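Beta-fructofuranosidase (Bifidobacterium adolescentis, PDB 6NOB) probably hydrolyses beta-fructofuranosides such as sucrose, releasing fructose, as a member of glycoside hydrolase family 32. Local coordinates at residues V583-D588 against V592-N597; M472-E477 against S491-E496; L552-G557 against D579-E584. All blocks are in the same frame, centred on the assembly; numbering follows the deposited sequence.

Contact 1: residues V583-D588 against V592-N597; sequences VEVFFD and VEVFLN
Phe586 and Glu593 share a pair of backbone hydrogen bonds, Phe586 N to Glu593 O and Glu593 N to Phe586 O, and Glu584 repeats the exchange with Phe595. The two strands run antiparallel, 171° between their directions and 4.7 Å apart at the closest approach of their axes. In the Glu584 pair, Phe595 N meets Glu584 O at 2.8 Å with an N-H...O angle of 170°, and the same oxygen also receives a CA-H...O contact from Val594.

The Phe586 side chain can be followed outward from the backbone. Its CB rests 3.8 Å from Glu593 O. With CG anti to the carbonyl carbon and beside the backbone N (chi1 -66°), the ring is placed so that CD1 comes 4.1 Å from CE1 of Phe595, at the edge of the Phe595 ring; Glu593 O lies at the edge of the Phe586 ring, 4.0 Å from the same CD1. Further out, CZ packs on Tyr494 of helix 491-497.

Such a hairpin, made by strands 582-588 and 591-596, belongs to the C-terminal beta-sandwich that accompanies the five-bladed propeller in this family. Glu584, Phe586, Glu593 and Phe595 occupy one face of it. The carboxylates of the two glutamates are buried yet held from outside: Glu584 by the hydroxyls of Tyr494 and Tyr521, Glu593 by His121, Arg476 and the Leu474 amide.

The other face is apolar and turns to strands 532-540 and 547-555 of the second sheet. Here Leu596 lies alongside Val583, both pointing the same way, its CD2 3.8 Å from Val583 CG2. Val585 CG1 approaches Val592 CG2 at 4.0 Å. At the far end the side chains of Phe587 and Val592 stand almost perpendicular, with Val592 CB in the plane of the ring, 3.8 Å from Phe587 CD1.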
loop_
_atom_site.group_PDB
_atom_site.type_symbol
_atom_site.label_atom_id
_atom_site.label_comp_id
_atom_site.label_asym_id
_atom_site.label_seq_id
_atom_site.Cartn_x
_atom_site.Cartn_y
_atom_site.Cartn_z
ATOM N N VAL A 583 2.066 -20.864 -14.734
ATOM C CA VAL A 583 1.976 -19.412 -14.828
ATOM C C VAL A 583 0.534 -19.017 -14.543
ATOM O O VAL A 583 -0.383 -19.427 -15.267
ATOM C CB VAL A 583 2.421 -18.895 -16.204
ATOM C CG1 VAL A 583 2.205 -17.393 -16.290
ATOM C CG2 VAL A 583 3.877 -19.246 -16.460
ATOM N N GLU A 584 0.332 -18.233 -13.487
ATOM C CA GLU A 584 -0.980 -17.724 -13.118
ATOM C C GLU A 584 -0.968 -16.208 -13.255
ATOM O O GLU A 584 -0.116 -15.538 -12.663
ATOM C CB GLU A 584 -1.350 -18.144 -11.692
ATOM C CG GLU A 584 -2.829 -18.038 -11.391
ATOM C CD GLU A 584 -3.215 -18.646 -10.054
ATOM O OE1 GLU A 584 -2.628 -18.260 -9.021
ATOM O OE2 GLU A 584 -4.113 -19.513 -10.037
ATOM N N VAL A 585 -1.904 -15.673 -14.038
ATOM C CA VAL A 585 -1.900 -14.264 -14.418
ATOM C C VAL A 585 -3.224 -13.624 -14.026
ATOM O O VAL A 585 -4.295 -14.139 -14.368
ATOM C CB VAL A 585 -1.658 -14.083 -15.929
ATOM C CG1 VAL A 585 -1.621 -12.607 -16.286
ATOM C CG2 VAL A 585 -0.372 -14.776 -16.350
ATOM N N PHE A 586 -3.148 -12.502 -13.313
ATOM C CA PHE A 586 -4.279 -11.605 -13.091
ATOM C C PHE A 586 -3.959 -10.291 -13.796
ATOM O O PHE A 586 -3.035 -9.578 -13.388
ATOM C CB PHE A 586 -4.527 -11.348 -11.604
ATOM C CG PHE A 586 -4.964 -12.557 -10.820
ATOM C CD1 PHE A 586 -4.040 -13.490 -10.379
ATOM C CD2 PHE A 586 -6.296 -12.732 -10.482
ATOM C CE1 PHE A 586 -4.438 -14.590 -9.641
ATOM C CE2 PHE A 586 -6.702 -13.832 -9.745
ATOM C CZ PHE A 586 -5.770 -14.762 -9.324
ATOM N N PHE A 587 -4.710 -9.965 -14.845
ATOM C CA PHE A 587 -4.606 -8.658 -15.485
ATOM C C PHE A 587 -5.929 -7.926 -15.334
ATOM O O PHE A 587 -6.969 -8.416 -15.786
ATOM C CB PHE A 587 -4.230 -8.760 -16.962
ATOM C CG PHE A 587 -4.027 -7.421 -17.605
ATOM C CD1 PHE A 587 -2.869 -6.699 -17.368
ATOM C CD2 PHE A 587 -5.008 -6.863 -18.410
ATOM C CE1 PHE A 587 -2.681 -5.454 -17.939
ATOM C CE2 PHE A 587 -4.826 -5.619 -18.985
ATOM C CZ PHE A 587 -3.660 -4.913 -18.747
ATOM N N ASP A 588 -5.881 -6.741 -14.722
ATOM C CA ASP A 588 -7.075 -5.990 -14.344
ATOM C C ASP A 588 -6.994 -4.590 -14.964
ATOM O O ASP A 588 -6.727 -3.603 -14.276
ATOM C CB ASP A 588 -7.214 -5.936 -12.821
ATOM C CG ASP A 588 -8.487 -5.249 -12.368
ATOM O OD1 ASP A 588 -9.434 -5.140 -13.177
ATOM O OD2 ASP A 588 -8.539 -4.823 -11.196
ATOM N N VAL A 592 -0.986 -5.742 -13.784
ATOM C CA VAL A 592 -0.787 -7.179 -13.913
ATOM C C VAL A 592 -0.186 -7.699 -12.617
ATOM O O VAL A 592 0.576 -7.003 -11.940
ATOM C CB VAL A 592 0.112 -7.533 -15.124
ATOM C CG1 VAL A 592 1.569 -7.198 -14.838
ATOM C CG2 VAL A 592 -0.038 -9.000 -15.500
ATOM N N GLU A 593 -0.567 -8.922 -12.252
ATOM C CA GLU A 593 0.039 -9.636 -11.133
ATOM C C GLU A 593 0.201 -11.089 -11.551
ATOM O O GLU A 593 -0.782 -11.743 -11.916
ATOM C CB GLU A 593 -0.807 -9.521 -9.859
ATOM C CG GLU A 593 -1.081 -8.086 -9.426
ATOM C CD GLU A 593 -1.670 -7.989 -8.035
ATOM O OE1 GLU A 593 -0.963 -8.339 -7.068
ATOM O OE2 GLU A 593 -2.836 -7.557 -7.909
ATOM N N VAL A 594 1.434 -11.585 -11.508
ATOM C CA VAL A 594 1.782 -12.898 -12.037
ATOM C C VAL A 594 2.349 -13.747 -10.909
ATOM O O VAL A 594 3.192 -13.279 -10.135
ATOM C CB VAL A 594 2.790 -12.784 -13.195
ATOM C CG1 VAL A 594 3.193 -14.161 -13.690
ATOM C CG2 VAL A 594 2.208 -11.946 -14.326
ATOM N N PHE A 595 1.895 -14.996 -10.824
ATOM C CA PHE A 595 2.366 -15.945 -9.826
ATOM C C PHE A 595 2.857 -17.202 -10.529
ATOM O O PHE A 595 2.134 -17.787 -11.342
ATOM C CB PHE A 595 1.255 -16.266 -8.820
ATOM C CG PHE A 595 0.739 -15.050 -8.109
ATOM C CD1 PHE A 595 -0.302 -14.306 -8.643
ATOM C CD2 PHE A 595 1.323 -14.627 -6.925
ATOM C CE1 PHE A 595 -0.762 -13.174 -8.000
ATOM C CE2 PHE A 595 0.866 -13.497 -6.277
ATOM C CZ PHE A 595 -0.179 -12.769 -6.814
ATOM N N LEU A 596 4.088 -17.604 -10.227
ATOM C CA LEU A 596 4.734 -18.727 -10.888
ATOM C C LEU A 596 4.906 -19.886 -9.917
ATOM O O LEU A 596 5.209 -19.680 -8.737
ATOM C CB LEU A 596 6.096 -18.317 -11.455
ATOM C CG LEU A 596 6.096 -17.086 -12.362
ATOM C CD1 LEU A 596 7.474 -16.860 -12.957
ATOM C CD2 LEU A 596 5.061 -17.240 -13.461
ATOM N N ASN A 597 4.710 -21.103 -10.427
ATOM C CA ASN A 597 4.893 -22.329 -9.649
ATOM C C ASN A 597 4.097 -22.289 -8.345
ATOM O O ASN A 597 4.574 -22.702 -7.286
ATOM C CB ASN A 597 6.376 -22.584 -9.376
ATOM C CG ASN A 597 7.102 -23.139 -10.586
ATOM O OD1 ASN A 597 6.519 -23.288 -11.659
ATOM N ND2 ASN A 597 8.383 -23.450 -10.417
#

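Contact 2: residues M472-E477 against S491-E496; sequences MSLPRE and SEVYRE
Val493 puts one methyl against Pro475 and the other against Leu474, and through these three residues the short helix 491-497 packs on the propeller. Its place in the chain gives the contact its character: the helix follows strand 484-489, the hairpin partner of strand 468-481, and leads directly to strand 498-501 of the C-terminal beta-sandwich, so it lies on the connection between the propeller and the beta-sandwich, the two modules of family 32 enzymes.

The tight part is small and wholly apolar. Val493 CG2 lies equally near two ring carbons of Pro475, 3.9 Å from CG and 3.9 Å from CD, and so rests against the CG-CD bond of the pyrrolidine. CG1, roughly anti to the backbone N (chi1 159°), is the branch directed to Leu474 CD1, at a looser 4.2 Å. Pro475 also touches Ile449 and Phe451 of the neighbouring strand 448-454, and Leu474 touches His121.

Elsewhere the helix and the strand are held apart and water takes over. At the first turn of the helix, one water accepts from Ser491 N at 3.0 Å and donates to Glu477 OE1, bridging the helix start and the glutamate. Glu477 OE2 is taken by His479, so both carboxylate oxygens have partners.

Still further from the packed valine, Arg495 lies on the exposed side of the helix and grips its neighbour Glu496 side-on with two nitrogens. Both go to a single oxygen on its anti side: NE reaches Glu496 OE2 at 2.7 Å and NH2 reaches Glu496 OE2 at 2.9 Å, one from each face of the carboxylate plane.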
loop_
_atom_site.group_PDB
_atom_site.type_symbol
_atom_site.label_atom_id
_atom_site.label_comp_id
_atom_site.label_asym_id
_atom_site.label_seq_id
_atom_site.Cartn_x
_atom_site.Cartn_y
_atom_site.Cartn_z
ATOM N N MET A 472 -4.128 -0.668 -4.330
ATOM C CA MET A 472 -3.545 -1.743 -3.547
ATOM C C MET A 472 -3.469 -3.011 -4.383
ATOM O O MET A 472 -4.251 -3.215 -5.316
ATOM C CB MET A 472 -4.353 -2.004 -2.275
ATOM C CG MET A 472 -4.525 -0.778 -1.400
ATOM S SD MET A 472 -2.960 -0.202 -0.715
ATOM C CE MET A 472 -3.550 1.074 0.384
ATOM N N SER A 473 -2.501 -3.855 -4.044
ATOM C CA SER A 473 -2.402 -5.175 -4.631
ATOM C C SER A 473 -3.620 -6.018 -4.247
ATOM O O SER A 473 -4.421 -5.653 -3.382
ATOM C CB SER A 473 -1.109 -5.847 -4.173
ATOM O OG SER A 473 -1.204 -6.246 -2.814
ATOM N N LEU A 474 -3.773 -7.149 -4.927
ATOM C CA LEU A 474 -4.741 -8.100 -4.408
ATOM C C LEU A 474 -4.134 -8.825 -3.208
ATOM O O LEU A 474 -2.940 -9.138 -3.216
ATOM C CB LEU A 474 -5.152 -9.101 -5.489
ATOM C CG LEU A 474 -5.998 -8.534 -6.636
ATOM C CD1 LEU A 474 -6.139 -9.542 -7.771
ATOM C CD2 LEU A 474 -7.370 -8.097 -6.135
ATOM N N PRO A 475 -4.916 -9.074 -2.156
ATOM C CA PRO A 475 -4.337 -9.626 -0.920
ATOM C C PRO A 475 -3.701 -10.990 -1.151
ATOM O O PRO A 475 -4.302 -11.885 -1.749
ATOM C CB PRO A 475 -5.538 -9.711 0.031
ATOM C CG PRO A 475 -6.747 -9.657 -0.851
ATOM C CD PRO A 475 -6.361 -8.822 -2.033
ATOM N N ARG A 476 -2.468 -11.138 -0.671
ATOM C CA ARG A 476 -1.692 -12.356 -0.852
ATOM C C ARG A 476 -1.511 -13.081 0.476
ATOM O O ARG A 476 -1.275 -12.453 1.514
ATOM C CB ARG A 476 -0.326 -12.045 -1.467
ATOM C CG ARG A 476 -0.408 -11.438 -2.854
ATOM C CD ARG A 476 0.948 -10.961 -3.345
ATOM N NE ARG A 476 0.819 -10.128 -4.538
ATOM C CZ ARG A 476 1.843 -9.589 -5.191
ATOM N NH1 ARG A 476 3.082 -9.799 -4.770
ATOM N NH2 ARG A 476 1.629 -8.842 -6.266
ATOM N N GLU A 477 -1.630 -14.405 0.435
ATOM C CA GLU A 477 -1.342 -15.243 1.588
ATOM C C GLU A 477 0.123 -15.657 1.551
ATOM O O GLU A 477 0.669 -15.951 0.484
ATOM C CB GLU A 477 -2.243 -16.483 1.600
ATOM C CG GLU A 477 -2.062 -17.380 2.820
ATOM C CD GLU A 477 -2.917 -18.635 2.760
ATOM O OE1 GLU A 477 -3.871 -18.669 1.953
ATOM O OE2 GLU A 477 -2.633 -19.585 3.522
ATOM N N SER A 491 -7.739 -17.184 -0.880
ATOM C CA SER A 491 -8.806 -17.963 -1.497
ATOM C C SER A 491 -9.983 -17.088 -1.909
ATOM O O SER A 491 -10.631 -17.365 -2.924
ATOM C CB SER A 491 -9.258 -19.075 -0.544
ATOM O OG SER A 491 -10.013 -18.559 0.539
ATOM N N GLU A 492 -10.256 -16.020 -1.156
ATOM C CA GLU A 492 -11.389 -15.159 -1.481
ATOM C C GLU A 492 -11.210 -14.465 -2.826
ATOM O O GLU A 492 -12.198 -14.215 -3.528
ATOM C CB GLU A 492 -11.594 -14.125 -0.377
ATOM C CG GLU A 492 -12.005 -14.713 0.961
ATOM C CD GLU A 492 -10.819 -15.032 1.845
ATOM O OE1 GLU A 492 -9.693 -15.157 1.321
ATOM O OE2 GLU A 492 -11.014 -15.146 3.073
ATOM N N VAL A 493 -9.970 -14.140 -3.201
ATOM C CA VAL A 493 -9.725 -13.520 -4.502
ATOM C C VAL A 493 -10.180 -14.449 -5.622
ATOM O O VAL A 493 -10.887 -14.034 -6.549
ATOM C CB VAL A 493 -8.240 -13.138 -4.645
ATOM C CG1 VAL A 493 -7.861 -12.989 -6.112
ATOM C CG2 VAL A 493 -7.951 -11.855 -3.882
ATOM N N TYR A 494 -9.793 -15.725 -5.544
ATOM C CA TYR A 494 -10.240 -16.697 -6.537
ATOM C C TYR A 494 -11.755 -16.859 -6.513
ATOM O O TYR A 494 -12.396 -16.933 -7.569
ATOM C CB TYR A 494 -9.565 -18.047 -6.295
ATOM C CG TYR A 494 -8.059 -18.046 -6.459
ATOM C CD1 TYR A 494 -7.477 -17.959 -7.719
ATOM C CD2 TYR A 494 -7.222 -18.159 -5.356
ATOM C CE1 TYR A 494 -6.102 -17.975 -7.874
ATOM C CE2 TYR A 494 -5.846 -18.173 -5.502
ATOM C CZ TYR A 494 -5.291 -18.081 -6.762
ATOM O OH TYR A 494 -3.922 -18.095 -6.911
ATOM N N ARG A 495 -12.347 -16.911 -5.317
ATOM C CA ARG A 495 -13.781 -17.153 -5.203
ATOM C C ARG A 495 -14.594 -15.993 -5.768
ATOM O O ARG A 495 -15.596 -16.211 -6.457
ATOM C CB ARG A 495 -14.153 -17.403 -3.741
ATOM C CG ARG A 495 -15.619 -17.777 -3.512
ATOM C CD ARG A 495 -15.962 -17.778 -2.025
ATOM N NE ARG A 495 -16.019 -16.422 -1.480
ATOM C CZ ARG A 495 -15.691 -16.099 -0.232
ATOM N NH1 ARG A 495 -15.273 -17.033 0.611
ATOM N NH2 ARG A 495 -15.778 -14.838 0.173
ATOM N N GLU A 496 -14.179 -14.757 -5.496
ATOM C CA GLU A 496 -14.994 -13.600 -5.851
ATOM C C GLU A 496 -14.705 -13.050 -7.244
ATOM O O GLU A 496 -15.623 -12.530 -7.891
ATOM C CB GLU A 496 -14.804 -12.484 -4.818
ATOM C CG GLU A 496 -15.183 -12.870 -3.391
ATOM C CD GLU A 496 -16.653 -13.223 -3.241
ATOM O OE1 GLU A 496 -17.493 -12.615 -3.939
ATOM O OE2 GLU A 496 -16.970 -14.113 -2.424
HETATM O O HOH W 1 -6.270 -18.245 1.512
#

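Contact 3: residues L552-G557 against D579-E584; sequences LQRTDG and DVRQVE
Leu552 reaches across the interior of the C-terminal beta-sandwich and meets Val583 tip to tip: its CD2 sits against both methyls, 3.6 Å from Val583 CG1 and 3.9 Å from Val583 CG2. The leucine belongs to strand 547-555 of one sheet and the valine to strand 582-588 of the other, so this is packing between sheets, with Thr559 and Leu561 of the adjacent strand 558-564 also touching the leucine.

Two residues along the strand, toward the rim of the sandwich, the chemistry becomes polar. Arg554 also points across, but a bend at chi3 (63°) turns the end of its otherwise extended chain to bring NH1 to the backbone of Val580. NH1 donates to Val580 O at 2.8 Å, arriving in the carbonyl plane on a lone pair, although the bond is well bent at the hydrogen (133°). A water accepts from Arg554 NH1 and from Val580 N, so carbonyl and amide of one residue are both tied to the same guanidinium nitrogen. Ala530 O takes Arg554 NE.

Val580 O has a second donor. Arg581 folds back so that its NH2 reaches Val580 O, also at 2.8 Å, coming from well above the carbonyl plane, while its NH1 makes a salt bridge to Asp579 OD1 whose hydrogen bond is weak. The two guanidinium planes are nearly perpendicular, 89° apart, and Arg554 NH1 comes within 3.6 Å of Arg581 NH2. A further water joins Gly557 O to Asp579 N.

Two cationic groups thus converge on one neutral carbonyl, which they would probably polarise. Asp529 OD1, salt-bridged to Arg581 NH2 and weakly paired at long range with Arg554 NH1, probably offsets part of the positive charge and makes so close an approach tolerable.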
loop_
_atom_site.group_PDB
_atom_site.type_symbol
_atom_site.label_atom_id
_atom_site.label_comp_id
_atom_site.label_asym_id
_atom_site.label_seq_id
_atom_site.Cartn_x
_atom_site.Cartn_y
_atom_site.Cartn_z
ATOM N N LEU A 552 5.089 -11.894 -20.742
ATOM C CA LEU A 552 5.900 -12.829 -19.977
ATOM C C LEU A 552 6.650 -13.693 -20.980
ATOM O O LEU A 552 6.030 -14.340 -21.829
ATOM C CB LEU A 552 5.056 -13.697 -19.046
ATOM C CG LEU A 552 5.906 -14.523 -18.078
ATOM C CD1 LEU A 552 6.463 -13.652 -16.954
ATOM C CD2 LEU A 552 5.132 -15.707 -17.523
ATOM N N GLN A 553 7.976 -13.688 -20.898
ATOM C CA GLN A 553 8.795 -14.345 -21.905
ATOM C C GLN A 553 9.900 -15.138 -21.229
ATOM O O GLN A 553 10.554 -14.639 -20.310
ATOM C CB GLN A 553 9.393 -13.321 -22.874
ATOM C CG GLN A 553 10.335 -13.910 -23.898
ATOM C CD GLN A 553 10.631 -12.943 -25.024
ATOM O OE1 GLN A 553 10.748 -13.339 -26.182
ATOM N NE2 GLN A 553 10.750 -11.661 -24.689
ATOM N N ARG A 554 10.097 -16.372 -21.682
ATOM C CA ARG A 554 11.182 -17.217 -21.208
ATOM C C ARG A 554 12.170 -17.439 -22.342
ATOM O O ARG A 554 11.771 -17.779 -23.461
ATOM C CB ARG A 554 10.667 -18.561 -20.689
ATOM C CG ARG A 554 11.775 -19.460 -20.164
ATOM C CD ARG A 554 11.221 -20.629 -19.375
ATOM N NE ARG A 554 10.392 -21.496 -20.202
ATOM C CZ ARG A 554 9.632 -22.476 -19.726
ATOM N NH1 ARG A 554 9.594 -22.713 -18.421
ATOM N NH2 ARG A 554 8.908 -23.214 -20.554
ATOM N N THR A 555 13.453 -17.245 -22.049
ATOM C CA THR A 555 14.507 -17.394 -23.043
ATOM C C THR A 555 15.716 -18.020 -22.369
ATOM O O THR A 555 16.276 -17.435 -21.437
ATOM C CB THR A 555 14.873 -16.045 -23.666
ATOM O OG1 THR A 555 13.708 -15.470 -24.271
ATOM C CG2 THR A 555 15.948 -16.226 -24.723
ATOM N N ASP A 556 16.107 -19.205 -22.838
ATOM C CA ASP A 556 17.252 -19.937 -22.300
ATOM C C ASP A 556 17.135 -20.110 -20.787
ATOM O O ASP A 556 18.068 -19.847 -20.026
ATOM C CB ASP A 556 18.568 -19.254 -22.679
ATOM C CG ASP A 556 18.692 -19.014 -24.172
ATOM O OD1 ASP A 556 18.150 -19.826 -24.954
ATOM O OD2 ASP A 556 19.332 -18.015 -24.566
ATOM N N GLY A 557 15.955 -20.551 -20.350
ATOM C CA GLY A 557 15.720 -20.868 -18.959
ATOM C C GLY A 557 15.386 -19.698 -18.062
ATOM O O GLY A 557 15.014 -19.918 -16.902
ATOM N N ASP A 579 12.900 -23.358 -13.920
ATOM C CA ASP A 579 11.925 -24.432 -14.107
ATOM C C ASP A 579 10.502 -23.966 -13.785
ATOM O O ASP A 579 9.801 -24.538 -12.947
ATOM C CB ASP A 579 12.310 -25.657 -13.271
ATOM C CG ASP A 579 13.643 -26.247 -13.687
ATOM O OD1 ASP A 579 13.783 -26.623 -14.872
ATOM O OD2 ASP A 579 14.549 -26.333 -12.830
ATOM N N VAL A 580 10.083 -22.905 -14.476
ATOM C CA VAL A 580 8.703 -22.448 -14.375
ATOM C C VAL A 580 7.805 -23.410 -15.139
ATOM O O VAL A 580 8.050 -23.712 -16.315
ATOM C CB VAL A 580 8.567 -21.015 -14.911
ATOM C CG1 VAL A 580 7.111 -20.578 -14.889
ATOM C CG2 VAL A 580 9.431 -20.055 -14.104
ATOM N N ARG A 581 6.763 -23.905 -14.474
ATOM C CA ARG A 581 5.848 -24.844 -15.113
ATOM C C ARG A 581 4.406 -24.361 -15.026
ATOM O O ARG A 581 3.586 -24.687 -15.890
ATOM C CB ARG A 581 5.982 -26.233 -14.489
ATOM C CG ARG A 581 7.339 -26.877 -14.698
ATOM C CD ARG A 581 7.621 -27.116 -16.173
ATOM N NE ARG A 581 8.937 -27.716 -16.373
ATOM C CZ ARG A 581 10.061 -27.023 -16.520
ATOM N NH1 ARG A 581 11.215 -27.654 -16.692
ATOM N NH2 ARG A 581 10.036 -25.697 -16.499
ATOM N N GLN A 582 4.082 -23.594 -13.989
ATOM C CA GLN A 582 2.758 -23.005 -13.839
ATOM C C GLN A 582 2.873 -21.489 -13.882
ATOM O O GLN A 582 3.681 -20.902 -13.155
ATOM C CB GLN A 582 2.088 -23.440 -12.533
ATOM C CG GLN A 582 0.660 -22.930 -12.400
ATOM C CD GLN A 582 -0.038 -23.428 -11.151
ATOM O OE1 GLN A 582 0.600 -23.917 -10.217
ATOM N NE2 GLN A 582 -1.359 -23.303 -11.127
ATOM N N VAL A 583 2.066 -20.864 -14.734
ATOM C CA VAL A 583 1.976 -19.412 -14.828
ATOM C C VAL A 583 0.534 -19.017 -14.543
ATOM O O VAL A 583 -0.383 -19.427 -15.267
ATOM C CB VAL A 583 2.421 -18.895 -16.204
ATOM C CG1 VAL A 583 2.205 -17.393 -16.290
ATOM C CG2 VAL A 583 3.877 -19.246 -16.460
ATOM N N GLU A 584 0.332 -18.233 -13.487
ATOM C CA GLU A 584 -0.980 -17.724 -13.118
ATOM C C GLU A 584 -0.968 -16.208 -13.255
ATOM O O GLU A 584 -0.116 -15.538 -12.663
ATOM C CB GLU A 584 -1.350 -18.144 -11.692
ATOM C CG GLU A 584 -2.829 -18.038 -11.391
ATOM C CD GLU A 584 -3.215 -18.646 -10.054
ATOM O OE1 GLU A 584 -2.628 -18.260 -9.021
ATOM O OE2 GLU A 584 -4.113 -19.513 -10.037
HETATM O O HOH W 2 11.593 -21.938 -16.439
HETATM O O HOH W 3 15.034 -22.777 -16.053
#

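Contacts 1 and 3 share Val583, Glu584 and strand 582-588 but use them differently: contact 1 pairs neighbouring strands within a sheet through regular backbone bonds, whereas contact 3 spans the two sheets of the sandwich, apolar inside and arginine-rich toward its rim. Asn597 ties them together, its OD1 accepting from Arg581 N. Contact 2 lies at the junction of propeller and sandwich and mixes a small apolar core with a hydrated outer side. It meets the polar face of contact 1 directly, through Tyr494 and Arg476. All touching residues of contacts 1 and 2 are buried; in contact 3 Arg581, partly exposed, marks the approach to the surface.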